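Local coordinates for protein pyrethroid hydrolase (Sphingobium faniae, PDB 5Y5R) that hydrolyses the carboxylic ester bond of pyrethroid insecticides such as cypermethrin and permethrin, at residues G97-T102 against E242-F247; P126-L131 against E153-D158; I192-I197 against P218-V223; E198-V203 against V223-A228. All blocks are in the same frame, centred on the assembly; numbering follows the deposited sequence.

Contact 1. Residues G97-T102 against E242-F247; sequences GLIYLT and EAIADF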
loop_
_atom_site.group_PDB
_atom_site.type_symbol
_atom_site.label_atom_id
_atom_site.label_comp_id
_atom_site.label_asym_id
_atom_site.label_seq_id
_atom_site.Cartn_x
_atom_site.Cartn_y
_atom_site.Cartn_z
ATOM N N GLY A 97 -6.957 -12.957 -1.615
ATOM C CA GLY A 97 -7.640 -11.680 -1.519
ATOM C C GLY A 97 -6.693 -10.503 -1.618
ATOM O O GLY A 97 -5.524 -10.586 -1.225
ATOM N N LEU A 98 -7.210 -9.390 -2.130
ATOM C CA LEU A 98 -6.433 -8.159 -2.281
ATOM C C LEU A 98 -7.123 -7.013 -1.555
ATOM O O LEU A 98 -8.301 -6.738 -1.792
ATOM C CB LEU A 98 -6.246 -7.792 -3.761
ATOM C CG LEU A 98 -5.361 -8.747 -4.568
ATOM C CD1 LEU A 98 -5.386 -8.378 -6.043
ATOM C CD2 LEU A 98 -3.912 -8.766 -4.051
ATOM N N ILE A 99 -6.385 -6.323 -0.700
ATOM C CA ILE A 99 -6.920 -5.193 0.039
ATOM C C ILE A 99 -6.131 -3.947 -0.333
ATOM O O ILE A 99 -4.922 -3.886 -0.083
ATOM C CB ILE A 99 -6.838 -5.431 1.548
ATOM C CG1 ILE A 99 -7.590 -6.705 1.950
ATOM C CG2 ILE A 99 -7.405 -4.237 2.291
ATOM C CD1 ILE A 99 -7.512 -6.942 3.414
ATOM N N TYR A 100 -6.818 -2.934 -0.855
ATOM C CA TYR A 100 -6.207 -1.658 -1.234
ATOM C C TYR A 100 -6.616 -0.598 -0.214
ATOM O O TYR A 100 -7.750 -0.104 -0.241
ATOM C CB TYR A 100 -6.610 -1.255 -2.657
ATOM C CG TYR A 100 -6.137 -2.194 -3.731
ATOM C CD1 TYR A 100 -6.832 -3.364 -4.019
ATOM C CD2 TYR A 100 -4.994 -1.930 -4.445
ATOM C CE1 TYR A 100 -6.427 -4.227 -5.002
ATOM C CE2 TYR A 100 -4.566 -2.791 -5.419
ATOM C CZ TYR A 100 -5.277 -3.952 -5.690
ATOM O OH TYR A 100 -4.862 -4.803 -6.694
ATOM N N LEU A 101 -5.688 -0.216 0.657
ATOM C CA LEU A 101 -5.941 0.720 1.751
ATOM C C LEU A 101 -5.479 2.113 1.335
ATOM O O LEU A 101 -4.292 2.450 1.460
ATOM C CB LEU A 101 -5.252 0.248 3.039
ATOM C CG LEU A 101 -5.305 1.194 4.241
ATOM C CD1 LEU A 101 -6.740 1.602 4.639
ATOM C CD2 LEU A 101 -4.571 0.585 5.423
ATOM N N THR A 102 -6.455 2.947 0.946
ATOM C CA THR A 102 -6.282 4.238 0.275
ATOM C C THR A 102 -5.024 4.119 -0.569
ATOM O O THR A 102 -4.033 4.843 -0.389
ATOM C CB THR A 102 -6.325 5.404 1.289
ATOM O OG1 THR A 102 -6.315 6.665 0.604
ATOM C CG2 THR A 102 -5.189 5.351 2.354
ATOM N N GLU A 242 -10.320 -4.950 12.197
ATOM C CA GLU A 242 -11.617 -5.632 12.131
ATOM C C GLU A 242 -12.058 -5.850 10.684
ATOM O O GLU A 242 -12.483 -6.948 10.302
ATOM C CB GLU A 242 -12.675 -4.822 12.881
ATOM C CG GLU A 242 -14.074 -5.441 12.809
ATOM C CD GLU A 242 -15.114 -4.653 13.605
ATOM O OE1 GLU A 242 -14.814 -3.507 14.009
ATOM O OE2 GLU A 242 -16.242 -5.161 13.799
ATOM N N ALA A 243 -12.008 -4.791 9.873
ATOM C CA ALA A 243 -12.427 -4.924 8.484
ATOM C C ALA A 243 -11.493 -5.855 7.727
ATOM O O ALA A 243 -11.942 -6.629 6.882
ATOM C CB ALA A 243 -12.482 -3.554 7.822
ATOM N N ILE A 244 -10.184 -5.806 8.014
ATOM C CA ILE A 244 -9.264 -6.723 7.332
ATOM C C ILE A 244 -9.585 -8.176 7.678
ATOM O O ILE A 244 -9.582 -9.052 6.804
ATOM C CB ILE A 244 -7.793 -6.388 7.655
ATOM C CG1 ILE A 244 -7.416 -5.001 7.139
ATOM C CG2 ILE A 244 -6.873 -7.427 7.070
ATOM C CD1 ILE A 244 -6.176 -4.385 7.858
ATOM N N ALA A 245 -9.829 -8.457 8.959
ATOM C CA ALA A 245 -10.071 -9.838 9.388
ATOM C C ALA A 245 -11.408 -10.375 8.846
ATOM O O ALA A 245 -11.493 -11.543 8.425
ATOM C CB ALA A 245 -9.973 -9.924 10.912
ATOM N N ASP A 246 -12.455 -9.539 8.817
ATOM C CA ASP A 246 -13.728 -9.961 8.214
ATOM C C ASP A 246 -13.553 -10.323 6.743
ATOM O O ASP A 246 -14.218 -11.234 6.243
ATOM C CB ASP A 246 -14.784 -8.874 8.377
ATOM C CG ASP A 246 -15.087 -8.599 9.822
ATOM O OD1 ASP A 246 -14.695 -9.453 10.643
ATOM O OD2 ASP A 246 -15.675 -7.544 10.151
ATOM N N PHE A 247 -12.704 -9.581 6.015
ATOM C CA PHE A 247 -12.384 -9.942 4.639
ATOM C C PHE A 247 -11.613 -11.253 4.581
ATOM O O PHE A 247 -11.927 -12.132 3.777
ATOM C CB PHE A 247 -11.592 -8.804 3.967
ATOM C CG PHE A 247 -11.264 -9.050 2.507
ATOM C CD1 PHE A 247 -12.268 -9.077 1.549
ATOM C CD2 PHE A 247 -9.944 -9.195 2.088
ATOM C CE1 PHE A 247 -11.969 -9.298 0.204
ATOM C CE2 PHE A 247 -9.636 -9.403 0.751
ATOM C CZ PHE A 247 -10.655 -9.458 -0.195
#

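Contact 2. Residues P126-L131 against E153-D158; sequences PHALDL and EVFMGD. With 8NL ((2-methyl-3-phenyl-phenyl)methyl (1~{S})-3-[(~{E})-2-chloranyl-3,3,3-tris(fluoranyl)prop-1-enyl]-2,2-dimethyl-cyclopropane-1-carboxylate), chain G.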
loop_
_atom_site.group_PDB
_atom_site.type_symbol
_atom_site.label_atom_id
_atom_site.label_comp_id
_atom_site.label_asym_id
_atom_site.label_seq_id
_atom_site.Cartn_x
_atom_site.Cartn_y
_atom_site.Cartn_z
ATOM N N PRO A 126 -1.430 16.425 -5.781
ATOM C CA PRO A 126 -0.503 17.568 -5.772
ATOM C C PRO A 126 0.113 17.855 -4.422
ATOM O O PRO A 126 1.215 18.404 -4.403
ATOM C CB PRO A 126 -1.370 18.745 -6.227
ATOM C CG PRO A 126 -2.719 18.373 -5.885
ATOM C CD PRO A 126 -2.816 16.880 -6.023
ATOM N N HIS A 127 -0.560 17.528 -3.305
ATOM C CA HIS A 127 0.061 17.698 -1.993
ATOM C C HIS A 127 1.333 16.858 -1.885
ATOM O O HIS A 127 2.355 17.330 -1.367
ATOM C CB HIS A 127 -0.889 17.300 -0.856
ATOM C CG HIS A 127 -1.960 18.298 -0.532
ATOM N ND1 HIS A 127 -2.637 19.025 -1.490
ATOM C CD2 HIS A 127 -2.506 18.646 0.659
ATOM C CE1 HIS A 127 -3.543 19.789 -0.899
ATOM N NE2 HIS A 127 -3.488 19.570 0.405
ATOM N N ALA A 128 1.291 15.611 -2.354
ATOM C CA ALA A 128 2.488 14.773 -2.284
ATOM C C ALA A 128 3.578 15.272 -3.221
ATOM O O ALA A 128 4.750 15.315 -2.841
ATOM C CB ALA A 128 2.148 13.318 -2.588
ATOM N N LEU A 129 3.232 15.613 -4.469
ATOM C CA LEU A 129 4.269 16.081 -5.387
ATOM C C LEU A 129 4.910 17.370 -4.892
ATOM O O LEU A 129 6.070 17.655 -5.226
ATOM C CB LEU A 129 3.724 16.284 -6.805
ATOM C CG LEU A 129 3.116 15.082 -7.516
ATOM C CD1 LEU A 129 2.579 15.482 -8.883
ATOM C CD2 LEU A 129 4.132 13.973 -7.655
ATOM N N ASP A 130 4.176 18.155 -4.099
ATOM C CA ASP A 130 4.724 19.385 -3.533
ATOM C C ASP A 130 5.804 19.092 -2.492
ATOM O O ASP A 130 6.850 19.748 -2.467
ATOM C CB ASP A 130 3.587 20.167 -2.861
ATOM C CG ASP A 130 4.054 21.453 -2.189
ATOM O OD1 ASP A 130 4.529 22.338 -2.907
ATOM O OD2 ASP A 130 3.974 21.600 -0.959
ATOM N N LEU A 131 5.579 18.076 -1.655
ATOM C CA LEU A 131 6.379 17.820 -0.462
ATOM C C LEU A 131 7.410 16.726 -0.630
ATOM O O LEU A 131 8.284 16.591 0.231
ATOM C CB LEU A 131 5.463 17.442 0.713
ATOM C CG LEU A 131 4.588 18.576 1.242
ATOM C CD1 LEU A 131 3.446 18.043 2.063
ATOM C CD2 LEU A 131 5.408 19.578 2.050
ATOM N N GLU A 153 1.477 17.324 9.285
ATOM C CA GLU A 153 0.035 17.516 9.231
ATOM C C GLU A 153 -0.572 16.910 7.981
ATOM O O GLU A 153 -1.776 16.634 7.981
ATOM C CB GLU A 153 -0.370 18.981 9.319
ATOM C CG GLU A 153 0.192 19.867 8.280
ATOM C CD GLU A 153 0.039 21.330 8.634
ATOM O OE1 GLU A 153 -0.211 21.675 9.812
ATOM O OE2 GLU A 153 0.118 22.146 7.713
ATOM N N VAL A 154 0.214 16.747 6.913
ATOM C CA VAL A 154 -0.271 16.169 5.650
ATOM C C VAL A 154 -0.239 14.643 5.675
ATOM O O VAL A 154 -1.229 13.981 5.332
ATOM C CB VAL A 154 0.535 16.732 4.461
ATOM C CG1 VAL A 154 0.278 15.990 3.222
ATOM C CG2 VAL A 154 0.197 18.200 4.237
ATOM N N PHE A 155 0.917 14.060 6.002
ATOM C CA PHE A 155 1.099 12.617 5.960
ATOM C C PHE A 155 0.902 11.895 7.289
ATOM O O PHE A 155 0.567 10.713 7.259
ATOM C CB PHE A 155 2.503 12.284 5.467
ATOM C CG PHE A 155 2.748 12.611 4.028
ATOM C CD1 PHE A 155 2.418 11.703 3.039
ATOM C CD2 PHE A 155 3.347 13.826 3.664
ATOM C CE1 PHE A 155 2.691 11.969 1.717
ATOM C CE2 PHE A 155 3.592 14.118 2.322
ATOM C CZ PHE A 155 3.268 13.173 1.351
HETATM N N MSE A 156 1.202 12.523 8.431
HETATM C CA MSE A 156 1.241 11.849 9.763
HETATM C C MSE A 156 0.226 12.434 10.752
HETATM O O MSE A 156 0.385 12.351 11.979
HETATM C CB MSE A 156 2.634 11.957 10.406
HETATM C CG MSE A 156 3.823 11.404 9.601
HETATM SE SE MSE A 156 5.535 12.289 10.099
HETATM C CE MSE A 156 5.733 13.432 8.475
ATOM N N GLY A 157 -0.805 13.077 10.215
ATOM C CA GLY A 157 -1.841 13.650 11.046
ATOM C C GLY A 157 -2.620 12.625 11.847
ATOM O O GLY A 157 -3.266 12.991 12.832
ATOM N N ASP A 158 -2.661 11.374 11.376
ATOM C CA ASP A 158 -3.349 10.273 12.048
ATOM C C ASP A 158 -2.571 9.687 13.215
ATOM O O ASP A 158 -3.102 8.779 13.875
ATOM C CB ASP A 158 -3.679 9.145 11.080
ATOM C CG ASP A 158 -4.750 9.528 10.079
ATOM O OD1 ASP A 158 -5.949 9.314 10.379
ATOM O OD2 ASP A 158 -4.397 10.023 8.997
HETATM C C 8NL G . 5.530 9.283 2.332
HETATM C C8 8NL G . 7.377 10.224 5.819
HETATM C C9 8NL G . 8.485 11.030 6.064
HETATM C C10 8NL G . 8.567 12.297 5.502
HETATM C C11 8NL G . 7.502 12.704 4.702
HETATM C C12 8NL G . 6.399 11.882 4.471
HETATM C C13 8NL G . 3.184 7.344 2.317
HETATM O O 8NL G . 2.760 8.101 1.158
HETATM CL CL 8NL G . 2.631 11.364 -5.198
HETATM C C21 8NL G . 2.853 10.176 -3.911
HETATM C C22 8NL G . 4.174 10.178 -3.180
HETATM F F2 8NL G . 3.979 10.701 -1.982
HETATM F F1 8NL G . 4.709 8.978 -3.068
HETATM F F 8NL G . 5.003 10.931 -3.871
HETATM C C20 8NL G . 1.852 9.357 -3.586
HETATM C C16 8NL G . 2.011 8.304 -2.511
HETATM C C17 8NL G . 0.603 7.815 -2.187
HETATM C C18 8NL G . 0.840 6.545 -2.991
HETATM C C19 8NL G . -0.506 8.723 -2.741
HETATM C C15 8NL G . 1.501 8.439 -1.080
HETATM C C14 8NL G . 2.316 7.537 -0.150
HETATM O O1 8NL G . 2.643 6.405 -0.512
HETATM C C2 8NL G . 3.695 8.108 3.549
HETATM C C3 8NL G . 3.028 7.848 4.740
HETATM C C4 8NL G . 3.383 8.467 5.938
HETATM C C5 8NL G . 4.462 9.345 5.976
HETATM C C6 8NL G . 5.167 9.646 4.817
HETATM C C1 8NL G . 4.787 9.012 3.599
HETATM C C7 8NL G . 6.323 10.614 5.012
#

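Contact 3. Residues I192-I197 against P218-V223; sequences IPRLYI and PGPVAV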
loop_
_atom_site.group_PDB
_atom_site.type_symbol
_atom_site.label_atom_id
_atom_site.label_comp_id
_atom_site.label_asym_id
_atom_site.label_seq_id
_atom_site.Cartn_x
_atom_site.Cartn_y
_atom_site.Cartn_z
ATOM N N ILE A 192 -9.296 -12.800 -8.314
ATOM C CA ILE A 192 -9.027 -12.676 -6.889
ATOM C C ILE A 192 -9.964 -11.615 -6.321
ATOM O O ILE A 192 -10.070 -10.515 -6.903
ATOM C CB ILE A 192 -7.566 -12.301 -6.675
ATOM C CG1 ILE A 192 -6.633 -13.393 -7.207
ATOM C CG2 ILE A 192 -7.292 -11.990 -5.243
ATOM C CD1 ILE A 192 -5.140 -13.140 -6.868
ATOM N N PRO A 193 -10.697 -11.900 -5.241
ATOM C CA PRO A 193 -11.562 -10.874 -4.642
ATOM C C PRO A 193 -10.755 -9.653 -4.224
ATOM O O PRO A 193 -9.655 -9.763 -3.675
ATOM C CB PRO A 193 -12.176 -11.579 -3.432
ATOM C CG PRO A 193 -12.150 -13.038 -3.789
ATOM C CD PRO A 193 -10.913 -13.232 -4.653
ATOM N N ARG A 194 -11.339 -8.485 -4.451
ATOM C CA ARG A 194 -10.671 -7.208 -4.236
ATOM C C ARG A 194 -11.505 -6.363 -3.288
ATOM O O ARG A 194 -12.746 -6.376 -3.347
ATOM C CB ARG A 194 -10.475 -6.450 -5.567
ATOM C CG ARG A 194 -9.583 -7.134 -6.578
ATOM C CD ARG A 194 -9.601 -6.377 -7.923
ATOM N NE ARG A 194 -10.909 -6.405 -8.585
ATOM C CZ ARG A 194 -11.256 -7.328 -9.476
ATOM N NH1 ARG A 194 -10.387 -8.278 -9.794
ATOM N NH2 ARG A 194 -12.463 -7.309 -10.049
ATOM N N LEU A 195 -10.829 -5.711 -2.354
ATOM C CA LEU A 195 -11.463 -4.776 -1.435
ATOM C C LEU A 195 -10.667 -3.479 -1.409
ATOM O O LEU A 195 -9.431 -3.505 -1.285
ATOM C CB LEU A 195 -11.575 -5.390 -0.032
ATOM C CG LEU A 195 -11.866 -4.474 1.149
ATOM C CD1 LEU A 195 -13.252 -3.887 0.990
ATOM C CD2 LEU A 195 -11.769 -5.288 2.443
ATOM N N TYR A 196 -11.374 -2.354 -1.540
ATOM C CA TYR A 196 -10.809 -1.027 -1.351
ATOM C C TYR A 196 -11.313 -0.454 -0.030
ATOM O O TYR A 196 -12.519 -0.312 0.170
ATOM C CB TYR A 196 -11.183 -0.083 -2.499
ATOM C CG TYR A 196 -10.221 1.088 -2.642
ATOM C CD1 TYR A 196 -10.337 2.218 -1.853
ATOM C CD2 TYR A 196 -9.178 1.032 -3.547
ATOM C CE1 TYR A 196 -9.436 3.281 -1.990
ATOM C CE2 TYR A 196 -8.283 2.075 -3.684
ATOM C CZ TYR A 196 -8.408 3.187 -2.911
ATOM O OH TYR A 196 -7.484 4.196 -3.072
ATOM N N ILE A 197 -10.393 -0.104 0.858
ATOM C CA ILE A 197 -10.723 0.607 2.091
ATOM C C ILE A 197 -10.361 2.060 1.863
ATOM O O ILE A 197 -9.173 2.395 1.799
ATOM C CB ILE A 197 -9.978 0.041 3.312
ATOM C CG1 ILE A 197 -10.237 -1.457 3.461
ATOM C CG2 ILE A 197 -10.387 0.802 4.579
ATOM C CD1 ILE A 197 -9.681 -2.052 4.742
ATOM N N PRO A 218 -11.387 -2.682 -13.984
ATOM C CA PRO A 218 -12.388 -3.552 -14.619
ATOM C C PRO A 218 -12.890 -4.626 -13.661
ATOM O O PRO A 218 -12.108 -5.375 -13.068
ATOM C CB PRO A 218 -11.622 -4.158 -15.799
ATOM C CG PRO A 218 -10.217 -4.155 -15.354
ATOM C CD PRO A 218 -10.026 -2.949 -14.487
ATOM N N GLY A 219 -14.209 -4.708 -13.515
ATOM C CA GLY A 219 -14.763 -5.687 -12.618
ATOM C C GLY A 219 -15.078 -5.116 -11.248
ATOM O O GLY A 219 -14.734 -3.973 -10.913
ATOM N N PRO A 220 -15.741 -5.925 -10.423
ATOM C CA PRO A 220 -16.201 -5.433 -9.128
ATOM C C PRO A 220 -15.050 -5.235 -8.155
ATOM O O PRO A 220 -14.048 -5.956 -8.184
ATOM C CB PRO A 220 -17.156 -6.545 -8.651
ATOM C CG PRO A 220 -16.604 -7.788 -9.266
ATOM C CD PRO A 220 -16.006 -7.364 -10.604
ATOM N N VAL A 221 -15.186 -4.193 -7.342
ATOM C CA VAL A 221 -14.293 -3.889 -6.233
ATOM C C VAL A 221 -15.186 -3.635 -5.030
ATOM O O VAL A 221 -15.977 -2.685 -5.041
ATOM C CB VAL A 221 -13.411 -2.650 -6.499
ATOM C CG1 VAL A 221 -12.563 -2.314 -5.270
ATOM C CG2 VAL A 221 -12.556 -2.818 -7.728
ATOM N N ALA A 222 -15.062 -4.467 -3.996
ATOM C CA ALA A 222 -15.788 -4.191 -2.767
ATOM C C ALA A 222 -15.180 -2.969 -2.092
ATOM O O ALA A 222 -14.003 -2.640 -2.302
ATOM C CB ALA A 222 -15.748 -5.399 -1.829
ATOM N N VAL A 223 -15.982 -2.274 -1.286
ATOM C CA VAL A 223 -15.520 -1.025 -0.689
ATOM C C VAL A 223 -16.031 -0.907 0.742
ATOM O O VAL A 223 -17.204 -1.165 1.014
ATOM C CB VAL A 223 -15.961 0.189 -1.535
ATOM C CG1 VAL A 223 -17.461 0.246 -1.618
ATOM C CG2 VAL A 223 -15.388 1.482 -0.958
HETATM O O HOH W 1 -13.839 -8.481 -6.682
#

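Contact 4. Residues E198-V203 against V223-A228; sequences EALDDV and VVSLPA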
loop_
_atom_site.group_PDB
_atom_site.type_symbol
_atom_site.label_atom_id
_atom_site.label_comp_id
_atom_site.label_asym_id
_atom_site.label_seq_id
_atom_site.Cartn_x
_atom_site.Cartn_y
_atom_site.Cartn_z
ATOM N N GLU A 198 -11.384 2.909 1.707
ATOM C CA GLU A 198 -11.185 4.331 1.508
ATOM C C GLU A 198 -10.907 4.980 2.848
ATOM O O GLU A 198 -11.501 4.615 3.867
ATOM C CB GLU A 198 -12.430 5.026 0.917
ATOM C CG GLU A 198 -13.140 4.376 -0.226
ATOM C CD GLU A 198 -14.467 5.105 -0.562
ATOM O OE1 GLU A 198 -15.221 5.477 0.364
ATOM O OE2 GLU A 198 -14.751 5.312 -1.745
ATOM N N ALA A 199 -10.046 5.984 2.823
ATOM C CA ALA A 199 -9.823 6.912 3.930
ATOM C C ALA A 199 -10.506 8.219 3.532
ATOM O O ALA A 199 -10.018 8.917 2.636
ATOM C CB ALA A 199 -8.330 7.097 4.182
ATOM N N LEU A 200 -11.677 8.502 4.134
ATOM C CA LEU A 200 -12.535 9.589 3.659
ATOM C C LEU A 200 -11.864 10.965 3.705
ATOM O O LEU A 200 -12.155 11.821 2.854
ATOM C CB LEU A 200 -13.827 9.616 4.454
ATOM C CG LEU A 200 -14.651 8.348 4.212
ATOM C CD1 LEU A 200 -15.847 8.251 5.168
ATOM C CD2 LEU A 200 -15.113 8.331 2.767
ATOM N N ASP A 201 -11.000 11.224 4.689
ATOM C CA ASP A 201 -10.432 12.561 4.841
ATOM C C ASP A 201 -8.978 12.636 4.385
ATOM O O ASP A 201 -8.234 13.497 4.851
ATOM C CB ASP A 201 -10.566 13.069 6.277
ATOM C CG ASP A 201 -12.018 13.091 6.759
ATOM O OD1 ASP A 201 -12.923 12.936 5.909
ATOM O OD2 ASP A 201 -12.269 13.301 7.976
ATOM N N ASP A 202 -8.557 11.726 3.525
ATOM C CA ASP A 202 -7.196 11.746 3.020
ATOM C C ASP A 202 -6.974 12.973 2.113
ATOM O O ASP A 202 -7.789 13.268 1.230
ATOM C CB ASP A 202 -6.916 10.426 2.292
ATOM C CG ASP A 202 -5.415 10.182 2.057
ATOM O OD1 ASP A 202 -4.627 11.166 2.000
ATOM O OD2 ASP A 202 -5.016 9.001 1.971
ATOM N N VAL A 203 -5.894 13.719 2.366
ATOM C CA VAL A 203 -5.510 14.839 1.508
ATOM C C VAL A 203 -4.269 14.557 0.673
ATOM O O VAL A 203 -3.980 15.332 -0.263
ATOM C CB VAL A 203 -5.317 16.145 2.308
ATOM C CG1 VAL A 203 -6.626 16.568 2.990
ATOM C CG2 VAL A 203 -4.139 16.042 3.278
ATOM N N VAL A 223 -15.982 -2.274 -1.286
ATOM C CA VAL A 223 -15.520 -1.025 -0.689
ATOM C C VAL A 223 -16.031 -0.907 0.742
ATOM O O VAL A 223 -17.204 -1.165 1.014
ATOM C CB VAL A 223 -15.961 0.189 -1.535
ATOM C CG1 VAL A 223 -17.461 0.246 -1.618
ATOM C CG2 VAL A 223 -15.388 1.482 -0.958
ATOM N N VAL A 224 -15.145 -0.549 1.666
ATOM C CA VAL A 224 -15.542 -0.057 2.977
ATOM C C VAL A 224 -14.873 1.293 3.198
ATOM O O VAL A 224 -13.777 1.569 2.696
ATOM C CB VAL A 224 -15.255 -1.058 4.126
ATOM C CG1 VAL A 224 -15.723 -2.441 3.744
ATOM C CG2 VAL A 224 -13.801 -1.119 4.435
ATOM N N SER A 225 -15.576 2.167 3.892
ATOM C CA SER A 225 -15.135 3.541 4.089
ATOM C C SER A 225 -14.762 3.750 5.545
ATOM O O SER A 225 -15.516 3.354 6.436
ATOM C CB SER A 225 -16.246 4.522 3.705
ATOM O OG SER A 225 -16.584 4.381 2.345
ATOM N N LEU A 226 -13.602 4.373 5.781
ATOM C CA LEU A 226 -13.154 4.727 7.114
ATOM C C LEU A 226 -13.068 6.240 7.223
ATOM O O LEU A 226 -12.663 6.894 6.254
ATOM C CB LEU A 226 -11.774 4.140 7.399
ATOM C CG LEU A 226 -11.536 2.644 7.385
ATOM C CD1 LEU A 226 -10.066 2.426 7.770
ATOM C CD2 LEU A 226 -12.486 1.913 8.330
ATOM N N PRO A 227 -13.466 6.860 8.423
ATOM C CA PRO A 227 -13.385 8.321 8.608
ATOM C C PRO A 227 -11.999 8.799 9.055
ATOM O O PRO A 227 -11.847 9.436 10.097
ATOM C CB PRO A 227 -14.445 8.560 9.685
ATOM C CG PRO A 227 -14.391 7.293 10.522
ATOM C CD PRO A 227 -13.995 6.172 9.614
ATOM N N ALA A 228 -10.977 8.524 8.239
ATOM C CA ALA A 228 -9.578 8.763 8.601
ATOM C C ALA A 228 -8.837 9.535 7.503
ATOM O O ALA A 228 -9.236 9.528 6.341
ATOM C CB ALA A 228 -8.860 7.447 8.844
HETATM O O HOH W 2 -10.863 12.295 9.846
#

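Contact 1. Residues G97-T102 against E242-F247
Ile99 and Phe247 carry this contact, with Ile244 beside them. It is the helix-on-sheet packing of an alpha/beta hydrolase fold. Residues 97-101 belong to a central strand of the parallel sheet, and residues 242-247 lie on the C-terminal helix 237-249. The two short axes run nearly antiparallel, at 161°, and approach to 10.2 Å.

The interaction is mostly apolar. Ile99 points toward the helix. Its CG1 comes within 3.4 Å of Phe247 CD2, and the two side chains slide past each other in opposite directions. Farther out, Ile99 CD1 meets Ile244 CG2 at 3.7 Å, where the two isoleucines cross at about a right angle. Leu75 of the next strand, 71-77, touches both isoleucines.

The second kind of contact is ring against backbone. Phe247 has CG anti to its backbone N (chi1 -177°), which extends the ring from the helix to the strand. Gly97 lets the ring come this close, because a CB there would clash with Phe247 CE2. Leu195 of strand 194-199 also touches the ring. Replacing Phe247 with an alanine would probably open a gap beside Gly97 and leave Ile99 CG1 without its main partner on the helix. The far edge of the ring is turned to the strand backbone: Leu98 N lies near the ring plane, 3.8 Å from Phe247 CE2.

Contact 2. Residues P126-L131 against E153-D158
Phe155 and Leu131 meet between two helices that help to form the wall of the substrate pocket. Both helices, 126-131 and 148-155, lie in the region inserted between strands 95-101 and 194-199, the usual place of the cap in alpha/beta hydrolases.

The packed part is buried. Leu131 CD1 does most of the touching. It reaches Val154 CG2 at 3.9 Å, tip to tip, and Phe155 CE2 at the same distance as it slides past the ring. Ala128 meets the next ring atom, with its CB 4.1 Å from Phe155 CZ. Phe155 has CG beside its backbone N (chi1 -69°), which swings the ring between the helix 126-131 and the bound pyrethroid bifenthrin (8NL). One ring face carries ligand atom C12, 3.7 Å from Phe155 CG. Ala128 CB lies 3.3 Å from the ligand fluorine F2, and about as close to its chlorine.

The looser part lies toward solvent. His127 is partly exposed and comes no nearer than 4.4 Å, from its CB to Val154 CG1. Leu129 is also exposed, yet its CD2 still meets the ligand chlorine at 3.9 Å.

Ser78 OG, His230 NE2 and Ala12 N hydrogen-bond to the ligand. The two helices instead bring carbon to its rings and halogens. Their part in binding is therefore probably hydrophobic, suited to a bulky, water-averse ester.

Contact 3. Residues I192-I197 against P218-V223
Arg194 keeps CG beside its backbone N (chi1 -63°) and bends at chi3 (-66°), and this turn brings the guanidinium to Pro220 O. NH2 of Arg194 donates to Pro220 O at 2.8 Å, with the oxygen tilted from the guanidinium plane. NE of Arg194 adds a weak bond to the same oxygen. A water also donates to Pro220 O, so three donors grip it. NH1 turns elsewhere, to Leu190 O.

Beyond the arginine the two segments pair as parallel strands. They form a beta-alpha-beta crossover through helix 207-216, with 222-226 at the sheet edge. Ala222 N donates to Arg194 O at 3.1 Å, and Tyr196 N gives Ala222 O an almost straight bond of 2.8 Å (176°). A lysine in place of Arg194 would probably lose the paired grip on Pro220 O and leave the loop before strand 222-226 freer to shift.

Side chains fill in on both faces. Leu195 CD1 packs on Ala222 CB at 4.1 Å, and Tyr196 CB rests 3.8 Å from Val221 CG1.

Contact 4. Residues E198-V203 against V223-A228
Glu198 and Ala199 pair in parallel with Ser225 and Leu226, and the bonding runs on past the strand ends into the turn Ala199-Asp202. Glu198 N donates to Val224 O, and Leu226 N returns a bond to Glu198 O at 2.9 Å. Leu200 N then meets Leu226 O at 2.8 Å, nearly straight (173°). Asp201 N ends the series on Ala228 O at 3.0 Å.

Glu198 leads the side chains. Ser225 OG donates to Glu198 OE1 at 2.6 Å, coming from above the carboxylate plane. The glutamate, extended beyond CG, also crosses Val223 at a slant, with Glu198 CG 3.7 Å from Val223 CG2. Leu200 lies against the end of strand 222-226, with its CG 3.2 Å from Leu226 O and its CD1 4.0 Å from Ser225 CB. A water donates to both Asp201 OD2 and Pro227 O; Pro227 centres an inverse gamma turn.

The turn delivers Asp202, which probably serves in the charge relay. Its OD2 bonds to His230 ND1 and Thr102 OG1, and its OD1 to Leu205 N. Glu198 is buried, but Arg211 forms a salt bridge to OE2 and Ser225 bonds to OE1. These partners would be expected to favour the charged carboxylate.

How the contacts relate
Contacts 1, 3 and 4 share the central parallel sheet; contact 2 lies apart in the cap region. Strands 95-101, 194-199 and 222-226 are neighbours, and contacts 3 and 4 follow one another along the last two, sharing Val223. Their centres are about 15 Å apart, and those of contacts 1 and 3 about 10 Å. Along the chain, 97-102 and 242-247 enclose all the rest, and contact 2 closes before the other two open. Contact 2 is about 24 Å from contact 1, centre to centre, but touches contact 4 through His127 and Val203. The turn after strand 194-199 thus places Asp202 behind His230, which borders the pocket that the cap helices help to line.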